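Local coordinates for protein carboxyvinyl-carboxyphosphonate phosphorylmutase (Bacillus anthracis, PDB 4IQD) that is a member of the phosphoenolpyruvate phosphomutase family, built on a TIM-barrel-type fold, and holds pyruvic acid in several pockets, at residues A[11-21]-A[113-121]; A[121-129]-A[138-149]. All coordinates share one frame; numbering follows the deposited sequence.

Contact 1 (A[11-21]-A[113-121])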
loop_
_atom_site.group_PDB
_atom_site.type_symbol
_atom_site.label_atom_id
_atom_site.label_comp_id
_atom_site.label_asym_id
_atom_site.label_seq_id
_atom_site.Cartn_x
_atom_site.Cartn_y
_atom_site.Cartn_z
ATOM N N GLN A 11 -18.249 -3.542 13.928
ATOM C CA GLN A 11 -17.236 -4.562 13.681
ATOM C C GLN A 11 -17.579 -5.883 14.369
ATOM O O GLN A 11 -18.406 -5.925 15.279
ATOM C CB GLN A 11 -15.871 -4.071 14.155
ATOM C CG GLN A 11 -15.908 -3.412 15.524
ATOM C CD GLN A 11 -14.536 -3.296 16.156
ATOM O OE1 GLN A 11 -13.793 -4.275 16.239
ATOM N NE2 GLN A 11 -14.190 -2.095 16.607
ATOM N N SER A 12 -16.942 -6.962 13.922
ATOM C CA SER A 12 -17.127 -8.278 14.526
ATOM C C SER A 12 -15.986 -8.550 15.494
ATOM O O SER A 12 -14.994 -7.824 15.501
ATOM C CB SER A 12 -17.147 -9.366 13.449
ATOM O OG SER A 12 -18.221 -9.194 12.542
ATOM N N THR A 13 -16.121 -9.588 16.312
ATOM C CA THR A 13 -15.001 -10.021 17.141
ATOM C C THR A 13 -14.160 -11.035 16.372
ATOM O O THR A 13 -14.606 -11.580 15.360
ATOM C CB THR A 13 -15.442 -10.593 18.512
ATOM O OG1 THR A 13 -14.296 -10.735 19.359
ATOM C CG2 THR A 13 -16.107 -11.942 18.364
ATOM N N GLN A 14 -12.937 -11.263 16.838
ATOM C CA GLN A 14 -12.040 -12.202 16.178
ATOM C C GLN A 14 -12.663 -13.586 16.153
ATOM O O GLN A 14 -12.610 -14.280 15.139
ATOM C CB GLN A 14 -10.681 -12.250 16.881
ATOM C CG GLN A 14 -9.629 -13.091 16.161
ATOM C CD GLN A 14 -9.678 -14.560 16.534
ATOM O OE1 GLN A 14 -10.012 -14.915 17.662
ATOM N NE2 GLN A 14 -9.345 -15.423 15.584
ATOM N N GLU A 15 -13.263 -13.983 17.270
ATOM C CA GLU A 15 -13.822 -15.320 17.365
ATOM C C GLU A 15 -15.015 -15.467 16.429
ATOM O O GLU A 15 -15.281 -16.549 15.918
ATOM C CB GLU A 15 -14.193 -15.672 18.809
ATOM C CG GLU A 15 -14.373 -17.169 19.031
ATOM C CD GLU A 15 -13.795 -17.651 20.351
ATOM O OE1 GLU A 15 -13.366 -16.805 21.164
ATOM O OE2 GLU A 15 -13.767 -18.883 20.571
ATOM N N GLU A 16 -15.724 -14.369 16.195
ATOM C CA GLU A 16 -16.787 -14.355 15.203
ATOM C C GLU A 16 -16.182 -14.497 13.818
ATOM O O GLU A 16 -16.720 -15.198 12.963
ATOM C CB GLU A 16 -17.600 -13.060 15.292
ATOM C CG GLU A 16 -18.720 -13.106 16.321
ATOM C CD GLU A 16 -19.182 -11.726 16.747
ATOM O OE1 GLU A 16 -18.510 -10.734 16.394
ATOM O OE2 GLU A 16 -20.216 -11.634 17.440
ATOM N N LEU A 17 -15.050 -13.835 13.607
ATOM C CA LEU A 17 -14.408 -13.834 12.299
ATOM C C LEU A 17 -13.823 -15.194 11.928
ATOM O O LEU A 17 -13.943 -15.637 10.785
ATOM C CB LEU A 17 -13.347 -12.733 12.214
ATOM C CG LEU A 17 -13.923 -11.345 11.920
ATOM C CD1 LEU A 17 -12.822 -10.309 11.812
ATOM C CD2 LEU A 17 -14.756 -11.372 10.649
ATOM N N ALA A 18 -13.202 -15.859 12.895
ATOM C CA ALA A 18 -12.642 -17.183 12.659
ATOM C C ALA A 18 -13.743 -18.185 12.344
ATOM O O ALA A 18 -13.616 -18.993 11.426
ATOM C CB ALA A 18 -11.846 -17.638 13.860
ATOM N N ASN A 19 -14.827 -18.127 13.108
ATOM C CA ASN A 19 -15.939 -19.041 12.908
ATOM C C ASN A 19 -16.641 -18.782 11.585
ATOM O O ASN A 19 -17.083 -19.715 10.921
ATOM C CB ASN A 19 -16.930 -18.946 14.066
ATOM C CG ASN A 19 -16.310 -19.339 15.391
ATOM O OD1 ASN A 19 -15.467 -20.230 15.455
ATOM N ND2 ASN A 19 -16.723 -18.667 16.457
ATOM N N ARG A 20 -16.737 -17.511 11.209
ATOM C CA ARG A 20 -17.338 -17.139 9.936
ATOM C C ARG A 20 -16.493 -17.712 8.815
ATOM O O ARG A 20 -17.014 -18.252 7.845
ATOM C CB ARG A 20 -17.426 -15.619 9.791
ATOM C CG ARG A 20 -18.153 -15.165 8.532
ATOM C CD ARG A 20 -17.881 -13.700 8.198
ATOM N NE ARG A 20 -18.413 -12.765 9.188
ATOM C CZ ARG A 20 -18.296 -11.441 9.107
ATOM N NH1 ARG A 20 -17.665 -10.888 8.079
ATOM N NH2 ARG A 20 -18.811 -10.669 10.054
ATOM N N PHE A 21 -15.179 -17.592 8.969
ATOM C CA PHE A 21 -14.222 -18.143 8.020
ATOM C C PHE A 21 -14.396 -19.649 7.890
ATOM O O PHE A 21 -14.459 -20.183 6.781
ATOM C CB PHE A 21 -12.795 -17.824 8.470
ATOM C CG PHE A 21 -11.742 -18.253 7.495
ATOM C CD1 PHE A 21 -11.379 -17.430 6.444
ATOM C CD2 PHE A 21 -11.108 -19.478 7.630
ATOM C CE1 PHE A 21 -10.408 -17.819 5.545
ATOM C CE2 PHE A 21 -10.136 -19.873 6.734
ATOM C CZ PHE A 21 -9.785 -19.044 5.689
HETATM N N MSE A 113 -1.801 -11.848 15.926
HETATM C CA MSE A 113 -2.809 -12.017 14.886
HETATM C C MSE A 113 -4.221 -12.013 15.473
HETATM O O MSE A 113 -5.147 -11.473 14.875
HETATM C CB MSE A 113 -2.553 -13.296 14.085
HETATM C CG MSE A 113 -1.213 -13.306 13.351
HETATM SE SE MSE A 113 -0.987 -11.838 12.075
HETATM C CE MSE A 113 0.951 -11.878 11.903
ATOM N N VAL A 114 -4.381 -12.610 16.648
ATOM C CA VAL A 114 -5.669 -12.602 17.328
ATOM C C VAL A 114 -6.009 -11.179 17.738
ATOM O O VAL A 114 -7.156 -10.741 17.629
ATOM C CB VAL A 114 -5.664 -13.524 18.561
ATOM C CG1 VAL A 114 -6.863 -13.244 19.451
ATOM C CG2 VAL A 114 -5.643 -14.984 18.130
ATOM N N GLU A 115 -4.996 -10.451 18.194
ATOM C CA GLU A 115 -5.160 -9.045 18.531
ATOM C C GLU A 115 -5.604 -8.238 17.318
ATOM O O GLU A 115 -6.431 -7.335 17.434
ATOM C CB GLU A 115 -3.865 -8.474 19.101
ATOM C CG GLU A 115 -3.530 -8.993 20.484
ATOM C CD GLU A 115 -2.356 -8.269 21.099
ATOM O OE1 GLU A 115 -1.533 -7.723 20.338
ATOM O OE2 GLU A 115 -2.259 -8.239 22.343
ATOM N N ALA A 116 -5.070 -8.582 16.151
ATOM C CA ALA A 116 -5.438 -7.897 14.916
ATOM C C ALA A 116 -6.787 -8.375 14.388
ATOM O O ALA A 116 -7.249 -7.914 13.345
ATOM C CB ALA A 116 -4.358 -8.087 13.861
ATOM N N LYS A 117 -7.408 -9.294 15.124
ATOM C CA LYS A 117 -8.677 -9.916 14.741
ATOM C C LYS A 117 -8.542 -10.723 13.456
ATOM O O LYS A 117 -9.489 -10.839 12.680
ATOM C CB LYS A 117 -9.800 -8.880 14.627
ATOM C CG LYS A 117 -10.007 -8.061 15.890
ATOM C CD LYS A 117 -10.548 -6.676 15.568
ATOM C CE LYS A 117 -12.014 -6.720 15.186
ATOM N NZ LYS A 117 -12.888 -6.917 16.378
ATOM N N VAL A 118 -7.355 -11.275 13.235
ATOM C CA VAL A 118 -7.133 -12.165 12.108
ATOM C C VAL A 118 -7.953 -13.432 12.317
ATOM O O VAL A 118 -8.000 -13.970 13.422
ATOM C CB VAL A 118 -5.642 -12.521 11.962
ATOM C CG1 VAL A 118 -5.442 -13.561 10.895
ATOM C CG2 VAL A 118 -4.835 -11.276 11.643
ATOM N N ALA A 119 -8.610 -13.892 11.258
ATOM C CA ALA A 119 -9.457 -15.078 11.336
ATOM C C ALA A 119 -8.675 -16.387 11.217
ATOM O O ALA A 119 -9.037 -17.381 11.841
ATOM C CB ALA A 119 -10.545 -15.019 10.280
ATOM N N ALA A 120 -7.611 -16.380 10.416
ATOM C CA ALA A 120 -6.830 -17.590 10.151
ATOM C C ALA A 120 -5.387 -17.271 9.778
ATOM O O ALA A 120 -5.089 -16.183 9.296
ATOM C CB ALA A 120 -7.482 -18.405 9.046
ATOM N N VAL A 121 -4.494 -18.232 9.998
ATOM C CA VAL A 121 -3.089 -18.069 9.637
ATOM C C VAL A 121 -2.561 -19.269 8.868
ATOM O O VAL A 121 -2.979 -20.404 9.101
ATOM C CB VAL A 121 -2.195 -17.847 10.874
ATOM C CG1 VAL A 121 -2.435 -16.463 11.467
ATOM C CG2 VAL A 121 -2.425 -18.943 11.911
#

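Contact 2 (A[121-129]-A[138-149])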
loop_
_atom_site.group_PDB
_atom_site.type_symbol
_atom_site.label_atom_id
_atom_site.label_comp_id
_atom_site.label_asym_id
_atom_site.label_seq_id
_atom_site.Cartn_x
_atom_site.Cartn_y
_atom_site.Cartn_z
ATOM N N VAL A 121 -4.494 -18.232 9.998
ATOM C CA VAL A 121 -3.089 -18.069 9.637
ATOM C C VAL A 121 -2.561 -19.269 8.868
ATOM O O VAL A 121 -2.979 -20.404 9.101
ATOM C CB VAL A 121 -2.195 -17.847 10.874
ATOM C CG1 VAL A 121 -2.435 -16.463 11.467
ATOM C CG2 VAL A 121 -2.425 -18.943 11.911
ATOM N N GLN A 122 -1.639 -19.002 7.949
ATOM C CA GLN A 122 -1.004 -20.047 7.162
ATOM C C GLN A 122 0.452 -20.193 7.556
ATOM O O GLN A 122 1.237 -19.259 7.420
ATOM C CB GLN A 122 -1.090 -19.730 5.674
ATOM C CG GLN A 122 -0.183 -20.594 4.820
ATOM C CD GLN A 122 0.100 -19.980 3.466
ATOM O OE1 GLN A 122 -0.813 -19.568 2.754
ATOM N NE2 GLN A 122 1.375 -19.911 3.105
ATOM N N ILE A 123 0.804 -21.378 8.038
ATOM C CA ILE A 123 2.165 -21.661 8.462
ATOM C C ILE A 123 2.714 -22.813 7.624
ATOM O O ILE A 123 1.972 -23.717 7.244
ATOM C CB ILE A 123 2.217 -21.990 9.971
ATOM C CG1 ILE A 123 3.659 -22.081 10.469
ATOM C CG2 ILE A 123 1.464 -23.271 10.282
ATOM C CD1 ILE A 123 3.754 -22.448 11.929
ATOM N N GLU A 124 4.008 -22.767 7.322
ATOM C CA GLU A 124 4.606 -23.719 6.390
ATOM C C GLU A 124 5.769 -24.508 6.984
ATOM O O GLU A 124 6.372 -24.096 7.975
ATOM C CB GLU A 124 5.064 -22.996 5.122
ATOM C CG GLU A 124 6.207 -22.021 5.332
ATOM C CD GLU A 124 6.397 -21.087 4.150
ATOM O OE1 GLU A 124 7.546 -20.670 3.893
ATOM O OE2 GLU A 124 5.395 -20.766 3.477
ATOM N N ASP A 125 6.077 -25.644 6.360
ATOM C CA ASP A 125 7.163 -26.509 6.818
ATOM C C ASP A 125 8.492 -26.225 6.124
ATOM O O ASP A 125 9.449 -26.978 6.278
ATOM C CB ASP A 125 6.795 -27.993 6.684
ATOM C CG ASP A 125 6.410 -28.390 5.264
ATOM O OD1 ASP A 125 6.489 -27.548 4.347
ATOM O OD2 ASP A 125 6.034 -29.566 5.069
ATOM N N GLN A 126 8.546 -25.141 5.361
ATOM C CA GLN A 126 9.801 -24.702 4.771
ATOM C C GLN A 126 10.772 -24.379 5.887
ATOM O O GLN A 126 10.364 -23.995 6.981
ATOM C CB GLN A 126 9.585 -23.471 3.892
ATOM C CG GLN A 126 9.228 -23.786 2.451
ATOM C CD GLN A 126 10.441 -23.790 1.541
ATOM O OE1 GLN A 126 11.540 -23.415 1.952
ATOM N NE2 GLN A 126 10.247 -24.208 0.296
ATOM N N GLN A 127 12.060 -24.550 5.621
ATOM C CA GLN A 127 13.069 -24.283 6.631
ATOM C C GLN A 127 13.671 -22.909 6.384
ATOM O O GLN A 127 14.231 -22.649 5.322
ATOM C CB GLN A 127 14.143 -25.371 6.616
ATOM C CG GLN A 127 14.915 -25.500 7.917
ATOM C CD GLN A 127 16.202 -24.712 7.907
ATOM O OE1 GLN A 127 17.212 -25.162 7.367
ATOM N NE2 GLN A 127 16.176 -23.525 8.503
ATOM N N LEU A 128 13.533 -22.029 7.369
ATOM C CA LEU A 128 13.958 -20.642 7.229
ATOM C C LEU A 128 14.706 -20.147 8.462
ATOM O O LEU A 128 14.408 -20.569 9.579
ATOM C CB LEU A 128 12.751 -19.746 6.947
ATOM C CG LEU A 128 12.413 -19.568 5.468
ATOM C CD1 LEU A 128 10.914 -19.435 5.265
ATOM C CD2 LEU A 128 13.143 -18.354 4.913
ATOM N N PRO A 129 15.690 -19.255 8.263
ATOM C CA PRO A 129 16.137 -18.769 6.953
ATOM C C PRO A 129 17.046 -19.780 6.277
ATOM O O PRO A 129 17.439 -20.765 6.900
ATOM C CB PRO A 129 16.931 -17.515 7.309
ATOM C CG PRO A 129 17.469 -17.801 8.660
ATOM C CD PRO A 129 16.401 -18.586 9.366
ATOM N N LYS A 138 15.528 -25.398 -0.740
ATOM C CA LYS A 138 14.226 -26.022 -0.899
ATOM C C LYS A 138 13.976 -27.007 0.231
ATOM O O LYS A 138 12.959 -27.694 0.252
ATOM C CB LYS A 138 14.159 -26.751 -2.238
ATOM C CG LYS A 138 15.339 -27.681 -2.472
ATOM C CD LYS A 138 15.176 -28.502 -3.738
ATOM C CE LYS A 138 16.353 -29.448 -3.924
ATOM N NZ LYS A 138 16.165 -30.365 -5.083
ATOM N N LYS A 139 14.910 -27.076 1.170
ATOM C CA LYS A 139 14.804 -28.036 2.256
ATOM C C LYS A 139 13.680 -27.661 3.210
ATOM O O LYS A 139 13.295 -26.498 3.307
ATOM C CB LYS A 139 16.121 -28.146 3.016
ATOM C CG LYS A 139 16.357 -27.028 4.001
ATOM C CD LYS A 139 17.117 -27.534 5.213
ATOM C CE LYS A 139 18.486 -28.069 4.825
ATOM N NZ LYS A 139 19.255 -28.540 6.014
ATOM N N LEU A 140 13.158 -28.661 3.912
ATOM C CA LEU A 140 12.052 -28.458 4.837
ATOM C C LEU A 140 12.471 -28.850 6.239
ATOM O O LEU A 140 13.464 -29.552 6.424
ATOM C CB LEU A 140 10.862 -29.317 4.426
ATOM C CG LEU A 140 10.422 -29.224 2.968
ATOM C CD1 LEU A 140 9.365 -30.267 2.692
ATOM C CD2 LEU A 140 9.903 -27.831 2.651
ATOM N N VAL A 141 11.708 -28.401 7.227
ATOM C CA VAL A 141 11.935 -28.818 8.599
ATOM C C VAL A 141 11.334 -30.197 8.778
ATOM O O VAL A 141 10.580 -30.666 7.925
ATOM C CB VAL A 141 11.271 -27.868 9.603
ATOM C CG1 VAL A 141 11.787 -26.453 9.420
ATOM C CG2 VAL A 141 9.754 -27.918 9.463
ATOM N N THR A 142 11.668 -30.848 9.884
ATOM C CA THR A 142 11.105 -32.154 10.167
ATOM C C THR A 142 9.612 -32.012 10.386
ATOM O O THR A 142 9.117 -30.923 10.682
ATOM C CB THR A 142 11.725 -32.783 11.416
ATOM O OG1 THR A 142 11.517 -31.918 12.537
ATOM C CG2 THR A 142 13.209 -32.998 11.215
ATOM N N THR A 143 8.897 -33.115 10.225
ATOM C CA THR A 143 7.463 -33.124 10.441
ATOM C C THR A 143 7.140 -32.678 11.862
ATOM O O THR A 143 6.231 -31.878 12.072
ATOM C CB THR A 143 6.873 -34.516 10.183
ATOM O OG1 THR A 143 7.222 -34.940 8.860
ATOM C CG2 THR A 143 5.363 -34.485 10.315
ATOM N N GLU A 144 7.903 -33.185 12.825
ATOM C CA GLU A 144 7.727 -32.834 14.232
ATOM C C GLU A 144 7.913 -31.343 14.451
ATOM O O GLU A 144 7.226 -30.729 15.268
ATOM C CB GLU A 144 8.732 -33.590 15.100
ATOM C CG GLU A 144 8.835 -33.064 16.524
ATOM C CD GLU A 144 9.992 -33.670 17.292
ATOM O OE1 GLU A 144 11.152 -33.494 16.860
ATOM O OE2 GLU A 144 9.741 -34.325 18.325
ATOM N N GLU A 145 8.849 -30.769 13.707
ATOM C CA GLU A 145 9.191 -29.367 13.854
ATOM C C GLU A 145 7.980 -28.466 13.622
ATOM O O GLU A 145 7.760 -27.517 14.369
ATOM C CB GLU A 145 10.332 -29.007 12.906
ATOM C CG GLU A 145 11.399 -28.124 13.525
ATOM C CD GLU A 145 12.703 -28.150 12.745
ATOM O OE1 GLU A 145 13.132 -29.254 12.335
ATOM O OE2 GLU A 145 13.292 -27.066 12.539
ATOM N N LEU A 146 7.187 -28.770 12.598
ATOM C CA LEU A 146 5.965 -28.011 12.352
ATOM C C LEU A 146 4.868 -28.428 13.321
ATOM O O LEU A 146 4.067 -27.604 13.756
ATOM C CB LEU A 146 5.472 -28.169 10.912
ATOM C CG LEU A 146 4.287 -27.245 10.601
ATOM C CD1 LEU A 146 4.658 -25.799 10.894
ATOM C CD2 LEU A 146 3.790 -27.382 9.176
ATOM N N VAL A 147 4.843 -29.715 13.650
ATOM C CA VAL A 147 3.854 -30.266 14.566
ATOM C C VAL A 147 3.849 -29.507 15.883
ATOM O O VAL A 147 2.796 -29.114 16.381
ATOM C CB VAL A 147 4.109 -31.767 14.823
ATOM C CG1 VAL A 147 3.522 -32.208 16.160
ATOM C CG2 VAL A 147 3.545 -32.601 13.680
ATOM N N GLN A 148 5.035 -29.285 16.434
ATOM C CA GLN A 148 5.164 -28.544 17.678
ATOM C C GLN A 148 4.689 -27.103 17.527
ATOM O O GLN A 148 4.023 -26.564 18.410
ATOM C CB GLN A 148 6.607 -28.579 18.158
ATOM C CG GLN A 148 7.070 -29.963 18.543
ATOM C CD GLN A 148 8.540 -30.000 18.870
ATOM O OE1 GLN A 148 9.332 -29.251 18.299
ATOM N NE2 GLN A 148 8.917 -30.869 19.798
ATOM N N LYS A 149 5.027 -26.483 16.401
ATOM C CA LYS A 149 4.599 -25.119 16.127
ATOM C C LYS A 149 3.079 -25.005 16.064
ATOM O O LYS A 149 2.500 -24.044 16.566
ATOM C CB LYS A 149 5.217 -24.605 14.829
ATOM C CG LYS A 149 6.687 -24.259 14.946
ATOM C CD LYS A 149 7.176 -23.507 13.724
ATOM C CE LYS A 149 8.534 -22.879 13.979
ATOM N NZ LYS A 149 8.985 -22.023 12.847
#

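Contact 1 (A[11-21]-A[113-121])
Lys117 reaches to Gln11 and Ser12, just ahead of helix 14-26, from the loop between helix 103-115 and strand 120-124; the N-terminal helix packs across this alpha-to-beta connection of the TIM-barrel-type fold. Lys117 closes its helix with a Schellman motif: its positive phi accompanies the bonds Lys117 N to Val114 O and Val118 N to Met113 O. From that turn its CB lies against Gln14 CB at 4.1 Å. CD comes within 4.1 Å of Gln11 OE1; the bends at chi3 and chi4, both 75°, then set CE beside Gln11 OE1 and Ser12 O and turn NZ to them. At the tip NZ donates to Gln11 OE1, 2.8 Å away, and to Ser12 O in a very short bond whose exact length is doubtful. A long, flexible lysine suits this span, since its methylenes pack while its ammonium ties down two carbonyl oxygens.

Gln14 works as a two-ended amide. CG, anti to the backbone N (chi1 -173°), lies against Lys117 CA, and a bend at chi2 swings the amide so that NE2 donates to Val118 O at 2.9 Å, while OE1 is bonded to Ser159 OG. Beyond it small residues let the chains approach closely: Ala119 CB lies 3.5 Å from Leu17 O, and Ala18 CB meets Ala119 O. Lastly, Ala120 CB sits over one face of the Phe21 ring in a CH-pi contact, 4.1 Å from the centroid and displaced toward the rim.

Contact 2 (A[121-129]-A[138-149])
Asp125 and Gln127 are bonded by their backbones to Val141 and Lys139, flanking a single antiparallel bridge in which Gln126 and Leu140 form a non-hydrogen-bonded pair. Val141 N donates to Asp125 O at 2.8 Å, and Gln127 N to Lys139 O at a longer 3.3 Å. The bridge ties together the two ends of the long loop inside this beta-alpha-beta unit.

Apolar packing joins the strand end to the helix. Ile123 and Leu146 overlap head to tail, their CD1 methyls 3.6 Å apart, and Lys149 CB adds a methylene to the patch. Chi1 (-173°) carries Leu146 CG to the strand, where the branched residue divides its two methyls: CD1 meets Ile123, CD2 faces Asp125 CB. Leu140 CD2 lies 3.8 Å from Gln126 CA, and its CB is 3.3 Å from Asp125 O. Nearer the surface, Val141 CG1 packs on Gln127 CG at 3.6 Å, and Lys139 lies along Gln127, its CD 3.2 Å from Gln127 OE1.

The buried carboxylate of Asp125 is bound by residues outside the two segments: OD2 bonds Thr166 OG1 and Tyr184 OH, and OD1 takes Asp167 N. Thr142 and Glu145 make a capping box, Glu145 N to Thr142 OG1 and Thr142 N to Glu145 OE1, that starts helix 143-156.

Helix segment 143-149 runs roughly antiparallel to strand segment 121-124, at 155° and 9.7 Å between axes. The strand lies between 92-95 and 161-166; Lys149 NZ bonds Thr98 O and Gly101 O, and Tyr184 of helix 174-187 touches Leu146.

Both contacts use strand 120-124 and share Val121, but they lie at its two ends, their centres about 24 Å apart. At the strand's beginning, contact 1 lays an N-terminal helix, distant in sequence, against the incoming loop; contact 2, at the strand's end, is local and joins the strand to the helix that follows it. Each is partly buried; Lys117 is central to contact 1, whereas Lys139 lies at the exposed edge of contact 2. Their chemistry differs: in contact 1 side-chain donors reach carbonyl oxygens and alanines permit close approach, whereas in contact 2 the bonds that cross run between backbones and larger aliphatic chains pack. Contact 2 also lies nearer pyruvic acid, about 6 Å from the Glu124 side chain.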